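Long-range contact in membrane lipoprotein family protein (Aeropyrum pernix, PDB 4PEV), which binds adenosine and probably serves as the solute-binding component of an ABC transporter of the BMP lipoprotein (PnrA-like) family: residues S164-I177 with W372-K385. Residues are numbered along the deposited sequence; the frame is centred on the assembly and turned at random.
Sequences SLVGIIAADIANNI and WISNDGWRLVEELK
The helical segments 164-177 and 375-385 run antiparallel, their axes 9.2 Å apart at closest approach and 165° between directions, with Leu165 beside Val381 and Asp172 beside Gly377. The pair belongs to the two-lobed periplasmic-binding-protein fold, in the lobe of the mixed sheet: helix 159-181 rests on strands 248-254 and 277-282 through residues such as Ala170 and Ile173, and helix 375-389 packs on it away from the adenosine site.

The polar end is built round the N-terminus of helix 375-389. A chi1 of 180° sends the Asp172 carboxylate away from its own backbone N and out across the gap to Ser374, where it is a two-pronged acceptor: Ser374 OG donates to Asp172 OD1 at 2.8 Å, on the syn side, and Ser374 N donates to the syn lone pair of Asp172 OD2 at 2.9 Å. Ser374 OG also N-caps the helix, accepting from Gly377 N at 3.2 Å, so Asp172 is a second-shell residue to the cap. Replacing Asp172 with an alanine would probably leave Ser374 N and OG without these acceptors and the capping hydroxyl freer to turn.

Farther along, Ile168 is a knob in the hole formed by Gly377, Leu380, Val381 and Leu384, its CD1 meeting Leu384 CD2 at 3.5 Å. Ile169 CD1 touches Val381 CG2 and makes a CH-pi contact over the face of the six-membered ring of Trp378. Back at the polar end, one turn beyond Asp172, Asn176 ND2 donates to Trp372 O at 2.9 Å, approaching from above the carbonyl plane, 64° out of it.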
ATOM      1  N   SER C 164     -10.475  -2.406  -2.535  1.00 32.12           N
ATOM      2  CA  SER C 164     -11.924  -2.535  -2.605  1.00 30.95           C
ATOM      3  C   SER C 164     -12.529  -2.623  -1.219  1.00 29.73           C
ATOM      4  O   SER C 164     -13.588  -2.054  -0.981  1.00 29.59           O
ATOM      5  CB  SER C 164     -12.350  -3.753  -3.460  1.00 31.50           C
ATOM      6  OG  SER C 164     -11.981  -5.000  -2.879  1.00 29.60           O
ATOM      7  N   LEU C 165     -11.879  -3.336  -0.306  1.00 29.00           N
ATOM      8  CA  LEU C 165     -12.394  -3.418   1.063  1.00 29.68           C
ATOM      9  C   LEU C 165     -12.350  -2.041   1.702  1.00 31.17           C
ATOM     10  O   LEU C 165     -13.276  -1.643   2.407  1.00 33.04           O
ATOM     11  CB  LEU C 165     -11.584  -4.387   1.904  1.00 29.15           C
ATOM     12  CG  LEU C 165     -11.558  -5.809   1.372  1.00 30.33           C
ATOM     13  CD1 LEU C 165     -10.790  -6.726   2.313  1.00 30.95           C
ATOM     14  CD2 LEU C 165     -12.972  -6.327   1.183  1.00 30.79           C
ATOM     15  N   VAL C 166     -11.263  -1.323   1.436  1.00 30.73           N
ATOM     16  CA  VAL C 166     -11.069   0.026   1.930  1.00 30.03           C
ATOM     17  C   VAL C 166     -12.119   0.962   1.325  1.00 30.28           C
ATOM     18  O   VAL C 166     -12.655   1.819   2.022  1.00 31.13           O
ATOM     19  CB  VAL C 166      -9.619   0.498   1.634  1.00 29.43           C
ATOM     20  CG1 VAL C 166      -9.493   2.012   1.663  1.00 28.96           C
ATOM     21  CG2 VAL C 166      -8.645  -0.145   2.614  1.00 29.02           C
ATOM     22  N   GLY C 167     -12.410   0.794   0.037  1.00 29.50           N
ATOM     23  CA  GLY C 167     -13.404   1.612  -0.649  1.00 28.90           C
ATOM     24  C   GLY C 167     -14.754   1.535   0.026  1.00 29.46           C
ATOM     25  O   GLY C 167     -15.405   2.556   0.255  1.00 29.55           O
ATOM     26  N   ILE C 168     -15.168   0.314   0.359  1.00 29.75           N
ATOM     27  CA  ILE C 168     -16.420   0.072   1.076  1.00 29.41           C
ATOM     28  C   ILE C 168     -16.414   0.822   2.392  1.00 29.76           C
ATOM     29  O   ILE C 168     -17.379   1.499   2.719  1.00 30.32           O
ATOM     30  CB  ILE C 168     -16.644  -1.439   1.332  1.00 29.88           C
ATOM     31  CG1 ILE C 168     -17.101  -2.128   0.051  1.00 30.05           C
ATOM     32  CG2 ILE C 168     -17.690  -1.692   2.404  1.00 30.90           C
ATOM     33  CD1 ILE C 168     -16.830  -3.611   0.072  1.00 30.67           C
ATOM     34  N   ILE C 169     -15.319   0.709   3.136  1.00 30.53           N
ATOM     35  CA  ILE C 169     -15.207   1.354   4.444  1.00 31.35           C
ATOM     36  C   ILE C 169     -15.314   2.881   4.359  1.00 30.95           C
ATOM     37  O   ILE C 169     -16.007   3.516   5.163  1.00 32.26           O
ATOM     38  CB  ILE C 169     -13.869   1.017   5.131  1.00 33.02           C
ATOM     39  CG1 ILE C 169     -13.752  -0.488   5.413  1.00 33.79           C
ATOM     40  CG2 ILE C 169     -13.708   1.827   6.425  1.00 34.08           C
ATOM     41  CD1 ILE C 169     -14.670  -0.981   6.514  1.00 35.32           C
ATOM     42  N   ALA C 170     -14.615   3.463   3.395  1.00 29.16           N
ATOM     43  CA  ALA C 170     -14.545   4.902   3.283  1.00 28.20           C
ATOM     44  C   ALA C 170     -15.876   5.447   2.802  1.00 29.13           C
ATOM     45  O   ALA C 170     -16.308   6.504   3.225  1.00 30.59           O
ATOM     46  CB  ALA C 170     -13.427   5.295   2.335  1.00 27.77           C
ATOM     47  N   ALA C 171     -16.534   4.725   1.912  1.00 29.80           N
ATOM     48  CA  ALA C 171     -17.874   5.113   1.504  1.00 31.27           C
ATOM     49  C   ALA C 171     -18.799   5.119   2.702  1.00 30.79           C
ATOM     50  O   ALA C 171     -19.693   5.952   2.794  1.00 32.27           O
ATOM     51  CB  ALA C 171     -18.418   4.172   0.436  1.00 32.16           C
ATOM     52  N   ASP C 172     -18.576   4.188   3.618  1.00 30.43           N
ATOM     53  CA  ASP C 172     -19.442   4.037   4.773  1.00 31.82           C
ATOM     54  C   ASP C 172     -19.190   5.115   5.793  1.00 30.44           C
ATOM     55  O   ASP C 172     -20.131   5.643   6.381  1.00 31.41           O
ATOM     56  CB  ASP C 172     -19.246   2.673   5.428  1.00 33.50           C
ATOM     57  CG  ASP C 172     -20.134   2.481   6.639  1.00 35.83           C
ATOM     58  OD1 ASP C 172     -21.391   2.492   6.495  1.00 35.92           O
ATOM     59  OD2 ASP C 172     -19.561   2.322   7.742  1.00 38.20           O
ATOM     60  N   ILE C 173     -17.922   5.436   6.011  1.00 29.59           N
ATOM     61  CA  ILE C 173     -17.555   6.487   6.950  1.00 28.16           C
ATOM     62  C   ILE C 173     -18.040   7.830   6.441  1.00 27.86           C
ATOM     63  O   ILE C 173     -18.472   8.665   7.221  1.00 28.55           O
ATOM     64  CB  ILE C 173     -16.042   6.551   7.161  1.00 28.31           C
ATOM     65  CG1 ILE C 173     -15.559   5.294   7.881  1.00 28.98           C
ATOM     66  CG2 ILE C 173     -15.659   7.795   7.954  1.00 28.52           C
ATOM     67  CD1 ILE C 173     -14.047   5.201   8.010  1.00 30.42           C
ATOM     68  N   ALA C 174     -17.980   8.031   5.132  1.00 27.78           N
ATOM     69  CA  ALA C 174     -18.427   9.278   4.528  1.00 28.63           C
ATOM     70  C   ALA C 174     -19.948   9.406   4.602  1.00 30.01           C
ATOM     71  O   ALA C 174     -20.490  10.479   4.866  1.00 31.58           O
ATOM     72  CB  ALA C 174     -17.961   9.343   3.087  1.00 29.44           C
ATOM     73  N   ASN C 175     -20.636   8.300   4.357  1.00 30.55           N
ATOM     74  CA  ASN C 175     -22.069   8.221   4.590  1.00 31.34           C
ATOM     75  C   ASN C 175     -22.464   8.593   6.021  1.00 31.70           C
ATOM     76  O   ASN C 175     -23.381   9.393   6.230  1.00 31.76           O
ATOM     77  CB  ASN C 175     -22.549   6.805   4.292  1.00 33.63           C
ATOM     78  CG  ASN C 175     -24.036   6.731   4.050  1.00 34.16           C
ATOM     79  OD1 ASN C 175     -24.651   7.711   3.629  1.00 34.61           O
ATOM     80  ND2 ASN C 175     -24.622   5.559   4.294  1.00 32.53           N
ATOM     81  N   ASN C 176     -21.774   8.021   7.005  1.00 30.68           N
ATOM     82  CA  ASN C 176     -22.063   8.343   8.406  1.00 31.22           C
ATOM     83  C   ASN C 176     -21.743   9.787   8.751  1.00 31.32           C
ATOM     84  O   ASN C 176     -22.445  10.401   9.552  1.00 32.22           O
ATOM     85  CB  ASN C 176     -21.304   7.434   9.364  1.00 30.94           C
ATOM     86  CG  ASN C 176     -21.603   5.975   9.129  1.00 31.06           C
ATOM     87  OD1 ASN C 176     -22.751   5.580   8.950  1.00 29.58           O
ATOM     88  ND2 ASN C 176     -20.562   5.163   9.111  1.00 31.76           N
ATOM     89  N   ILE C 177     -20.684  10.332   8.163  1.00 30.17           N
ATOM     90  CA  ILE C 177     -20.359  11.732   8.403  1.00 30.15           C
ATOM     91  C   ILE C 177     -21.475  12.620   7.864  1.00 29.77           C
ATOM     92  O   ILE C 177     -21.872  13.597   8.489  1.00 29.55           O
ATOM     93  CB  ILE C 177     -18.999  12.122   7.786  1.00 29.77           C
ATOM     94  CG1 ILE C 177     -17.862  11.472   8.589  1.00 29.10           C
ATOM     95  CG2 ILE C 177     -18.826  13.648   7.756  1.00 29.16           C
ATOM     96  CD1 ILE C 177     -16.475  11.714   8.019  1.00 29.23           C
ATOM     97  N   TRP C 372     -17.811   5.297  13.973  1.00 36.01           N
ATOM     98  CA  TRP C 372     -17.895   5.783  12.584  1.00 32.74           C
ATOM     99  C   TRP C 372     -17.908   4.729  11.490  1.00 32.48           C
ATOM    100  O   TRP C 372     -17.939   5.076  10.313  1.00 32.18           O
ATOM    101  CB  TRP C 372     -16.772   6.771  12.311  1.00 31.36           C
ATOM    102  CG  TRP C 372     -16.890   8.000  13.115  1.00 30.84           C
ATOM    103  CD1 TRP C 372     -16.181   8.307  14.219  1.00 30.73           C
ATOM    104  CD2 TRP C 372     -17.775   9.097  12.883  1.00 30.47           C
ATOM    105  NE1 TRP C 372     -16.555   9.536  14.700  1.00 30.14           N
ATOM    106  CE2 TRP C 372     -17.536  10.044  13.897  1.00 30.03           C
ATOM    107  CE3 TRP C 372     -18.742   9.376  11.914  1.00 31.87           C
ATOM    108  CZ2 TRP C 372     -18.233  11.257  13.982  1.00 30.90           C
ATOM    109  CZ3 TRP C 372     -19.445  10.577  11.999  1.00 32.83           C
ATOM    110  CH2 TRP C 372     -19.184  11.505  13.030  1.00 32.30           C
ATOM    111  N   ILE C 373     -17.895   3.455  11.853  1.00 32.15           N
ATOM    112  CA  ILE C 373     -18.045   2.403  10.859  1.00 32.50           C
ATOM    113  C   ILE C 373     -19.256   1.559  11.256  1.00 32.46           C
ATOM    114  O   ILE C 373     -19.208   0.824  12.221  1.00 31.87           O
ATOM    115  CB  ILE C 373     -16.762   1.538  10.720  1.00 32.62           C
ATOM    116  CG1 ILE C 373     -15.503   2.430  10.609  1.00 31.94           C
ATOM    117  CG2 ILE C 373     -16.864   0.611   9.507  1.00 32.95           C
ATOM    118  CD1 ILE C 373     -14.218   1.712  10.207  1.00 30.40           C
ATOM    119  N   SER C 374     -20.344   1.687  10.505  1.00 34.15           N
ATOM    120  CA  SER C 374     -21.573   0.930  10.767  1.00 35.67           C
ATOM    121  C   SER C 374     -21.369  -0.575  10.567  1.00 38.43           C
ATOM    122  O   SER C 374     -20.389  -1.008   9.935  1.00 39.77           O
ATOM    123  CB  SER C 374     -22.704   1.413   9.843  1.00 35.03           C
ATOM    124  OG  SER C 374     -22.512   0.973   8.498  1.00 33.82           O
ATOM    125  N   ASN C 375     -22.304  -1.366  11.098  1.00 39.95           N
ATOM    126  CA  ASN C 375     -22.278  -2.828  10.937  1.00 39.18           C
ATOM    127  C   ASN C 375     -22.530  -3.261   9.497  1.00 39.16           C
ATOM    128  O   ASN C 375     -22.106  -4.338   9.096  1.00 37.05           O
ATOM    129  CB  ASN C 375     -23.298  -3.483  11.867  1.00 38.62           C
ATOM    130  CG  ASN C 375     -22.882  -3.412  13.323  1.00 39.93           C
ATOM    131  OD1 ASN C 375     -21.697  -3.343  13.646  1.00 41.47           O
ATOM    132  ND2 ASN C 375     -23.857  -3.441  14.212  1.00 40.63           N
ATOM    133  N   ASP C 376     -23.239  -2.420   8.741  1.00 40.93           N
ATOM    134  CA  ASP C 376     -23.445  -2.625   7.313  1.00 42.01           C
ATOM    135  C   ASP C 376     -22.130  -2.531   6.570  1.00 41.48           C
ATOM    136  O   ASP C 376     -21.897  -3.298   5.641  1.00 40.36           O
ATOM    137  CB  ASP C 376     -24.409  -1.582   6.743  1.00 45.56           C
ATOM    138  CG  ASP C 376     -25.844  -1.785   7.206  1.00 49.31           C
ATOM    139  OD1 ASP C 376     -26.312  -2.945   7.266  1.00 50.25           O
ATOM    140  OD2 ASP C 376     -26.509  -0.769   7.509  1.00 53.24           O
ATOM    141  N   GLY C 377     -21.290  -1.574   6.972  1.00 41.78           N
ATOM    142  CA  GLY C 377     -19.922  -1.463   6.475  1.00 40.76           C
ATOM    143  C   GLY C 377     -19.165  -2.777   6.599  1.00 41.35           C
ATOM    144  O   GLY C 377     -18.584  -3.260   5.611  1.00 41.59           O
ATOM    145  N   TRP C 378     -19.210  -3.363   7.799  1.00 39.62           N
ATOM    146  CA  TRP C 378     -18.530  -4.634   8.110  1.00 39.51           C
ATOM    147  C   TRP C 378     -19.141  -5.853   7.446  1.00 39.34           C
ATOM    148  O   TRP C 378     -18.433  -6.800   7.095  1.00 40.62           O
ATOM    149  CB  TRP C 378     -18.518  -4.868   9.620  1.00 40.31           C
ATOM    150  CG  TRP C 378     -17.621  -3.923  10.350  1.00 41.92           C
ATOM    151  CD1 TRP C 378     -17.964  -3.065  11.361  1.00 41.26           C
ATOM    152  CD2 TRP C 378     -16.227  -3.723  10.105  1.00 44.15           C
ATOM    153  NE1 TRP C 378     -16.861  -2.353  11.769  1.00 42.20           N
ATOM    154  CE2 TRP C 378     -15.782  -2.736  11.014  1.00 44.59           C
ATOM    155  CE3 TRP C 378     -15.304  -4.285   9.200  1.00 44.58           C
ATOM    156  CZ2 TRP C 378     -14.449  -2.297  11.047  1.00 46.86           C
ATOM    157  CZ3 TRP C 378     -13.985  -3.852   9.232  1.00 44.96           C
ATOM    158  CH2 TRP C 378     -13.570  -2.864  10.148  1.00 46.68           C
ATOM    159  N   ARG C 379     -20.462  -5.825   7.317  1.00 40.35           N
ATOM    160  CA  ARG C 379     -21.240  -6.876   6.683  1.00 41.56           C
ATOM    161  C   ARG C 379     -20.824  -6.915   5.216  1.00 39.19           C
ATOM    162  O   ARG C 379     -20.474  -7.968   4.692  1.00 38.88           O
ATOM    163  CB  ARG C 379     -22.741  -6.549   6.849  1.00 45.62           C
ATOM    164  CG  ARG C 379     -23.747  -7.685   6.704  1.00 48.19           C
ATOM    165  CD  ARG C 379     -25.166  -7.148   6.453  1.00 50.02           C
ATOM    166  NE  ARG C 379     -25.386  -6.801   5.031  1.00 51.72           N
ATOM    167  CZ  ARG C 379     -25.821  -5.624   4.548  1.00 51.96           C
ATOM    168  NH1 ARG C 379     -26.138  -4.605   5.344  1.00 50.66           N
ATOM    169  NH2 ARG C 379     -25.964  -5.467   3.232  1.00 51.97           N
ATOM    170  N   LEU C 380     -20.818  -5.749   4.574  1.00 38.61           N
ATOM    171  CA  LEU C 380     -20.361  -5.618   3.181  1.00 39.56           C
ATOM    172  C   LEU C 380     -18.874  -5.928   2.965  1.00 40.45           C
ATOM    173  O   LEU C 380     -18.524  -6.526   1.948  1.00 41.29           O
ATOM    174  CB  LEU C 380     -20.659  -4.222   2.645  1.00 39.60           C
ATOM    175  CG  LEU C 380     -22.148  -3.930   2.477  1.00 41.45           C
ATOM    176  CD1 LEU C 380     -22.389  -2.440   2.273  1.00 41.82           C
ATOM    177  CD2 LEU C 380     -22.736  -4.747   1.329  1.00 42.43           C
ATOM    178  N   VAL C 381     -18.004  -5.501   3.891  1.00 40.75           N
ATOM    179  CA  VAL C 381     -16.584  -5.903   3.879  1.00 39.65           C
ATOM    180  C   VAL C 381     -16.497  -7.410   3.801  1.00 39.41           C
ATOM    181  O   VAL C 381     -15.901  -7.946   2.884  1.00 36.49           O
ATOM    182  CB  VAL C 381     -15.818  -5.442   5.148  1.00 39.93           C
ATOM    183  CG1 VAL C 381     -14.491  -6.187   5.298  1.00 38.30           C
ATOM    184  CG2 VAL C 381     -15.582  -3.933   5.123  1.00 39.58           C
ATOM    185  N   GLU C 382     -17.113  -8.074   4.775  1.00 43.22           N
ATOM    186  CA  GLU C 382     -17.106  -9.532   4.877  1.00 45.08           C
ATOM    187  C   GLU C 382     -17.710 -10.230   3.639  1.00 41.07           C
ATOM    188  O   GLU C 382     -17.218 -11.261   3.198  1.00 37.64           O
ATOM    189  CB  GLU C 382     -17.828  -9.958   6.164  1.00 49.73           C
ATOM    190  CG  GLU C 382     -17.762 -11.452   6.468  1.00 57.39           C
ATOM    191  CD  GLU C 382     -16.350 -12.023   6.376  1.00 64.41           C
ATOM    192  OE1 GLU C 382     -15.485 -11.617   7.186  1.00 65.92           O
ATOM    193  OE2 GLU C 382     -16.101 -12.878   5.487  1.00 70.95           O
ATOM    194  N   GLU C 383     -18.755  -9.648   3.073  1.00 39.51           N
ATOM    195  CA  GLU C 383     -19.409 -10.229   1.913  1.00 41.03           C
ATOM    196  C   GLU C 383     -18.557 -10.088   0.668  1.00 43.20           C
ATOM    197  O   GLU C 383     -18.759 -10.825  -0.279  1.00 48.59           O
ATOM    198  CB  GLU C 383     -20.793  -9.591   1.708  1.00 43.68           C
ATOM    199  CG  GLU C 383     -21.416  -9.670   0.308  1.00 44.95           C
ATOM    200  CD  GLU C 383     -22.713  -8.856   0.218  1.00 46.71           C
ATOM    201  OE1 GLU C 383     -23.613  -9.095   1.065  1.00 44.73           O
ATOM    202  OE2 GLU C 383     -22.827  -7.969  -0.674  1.00 44.71           O
ATOM    203  N   LEU C 384     -17.618  -9.143   0.645  1.00 43.81           N
ATOM    204  CA  LEU C 384     -16.727  -9.004  -0.508  1.00 42.77           C
ATOM    205  C   LEU C 384     -15.437  -9.785  -0.302  1.00 43.82           C
ATOM    206  O   LEU C 384     -14.950 -10.451  -1.211  1.00 45.61           O
ATOM    207  CB  LEU C 384     -16.413  -7.541  -0.789  1.00 42.32           C
ATOM    208  CG  LEU C 384     -15.546  -7.277  -2.032  1.00 42.41           C
ATOM    209  CD1 LEU C 384     -16.079  -7.989  -3.267  1.00 42.32           C
ATOM    210  CD2 LEU C 384     -15.421  -5.780  -2.301  1.00 43.18           C
ATOM    211  N   LYS C 385     -14.885  -9.687   0.897  1.00 45.44           N
ATOM    212  CA  LYS C 385     -13.727 -10.473   1.299  1.00 47.60           C
ATOM    213  C   LYS C 385     -13.948 -11.935   0.973  1.00 50.29           C
ATOM    214  O   LYS C 385     -13.043 -12.602   0.486  1.00 52.58           O
ATOM    215  CB  LYS C 385     -13.499 -10.275   2.793  1.00 49.63           C
ATOM    216  CG  LYS C 385     -12.568 -11.232   3.512  1.00 52.88           C
ATOM    217  CD  LYS C 385     -12.398 -10.713   4.941  1.00 57.57           C
ATOM    218  CE  LYS C 385     -12.325 -11.813   5.996  1.00 62.60           C
ATOM    219  NZ  LYS C 385     -10.940 -11.970   6.524  1.00 64.97           N
TER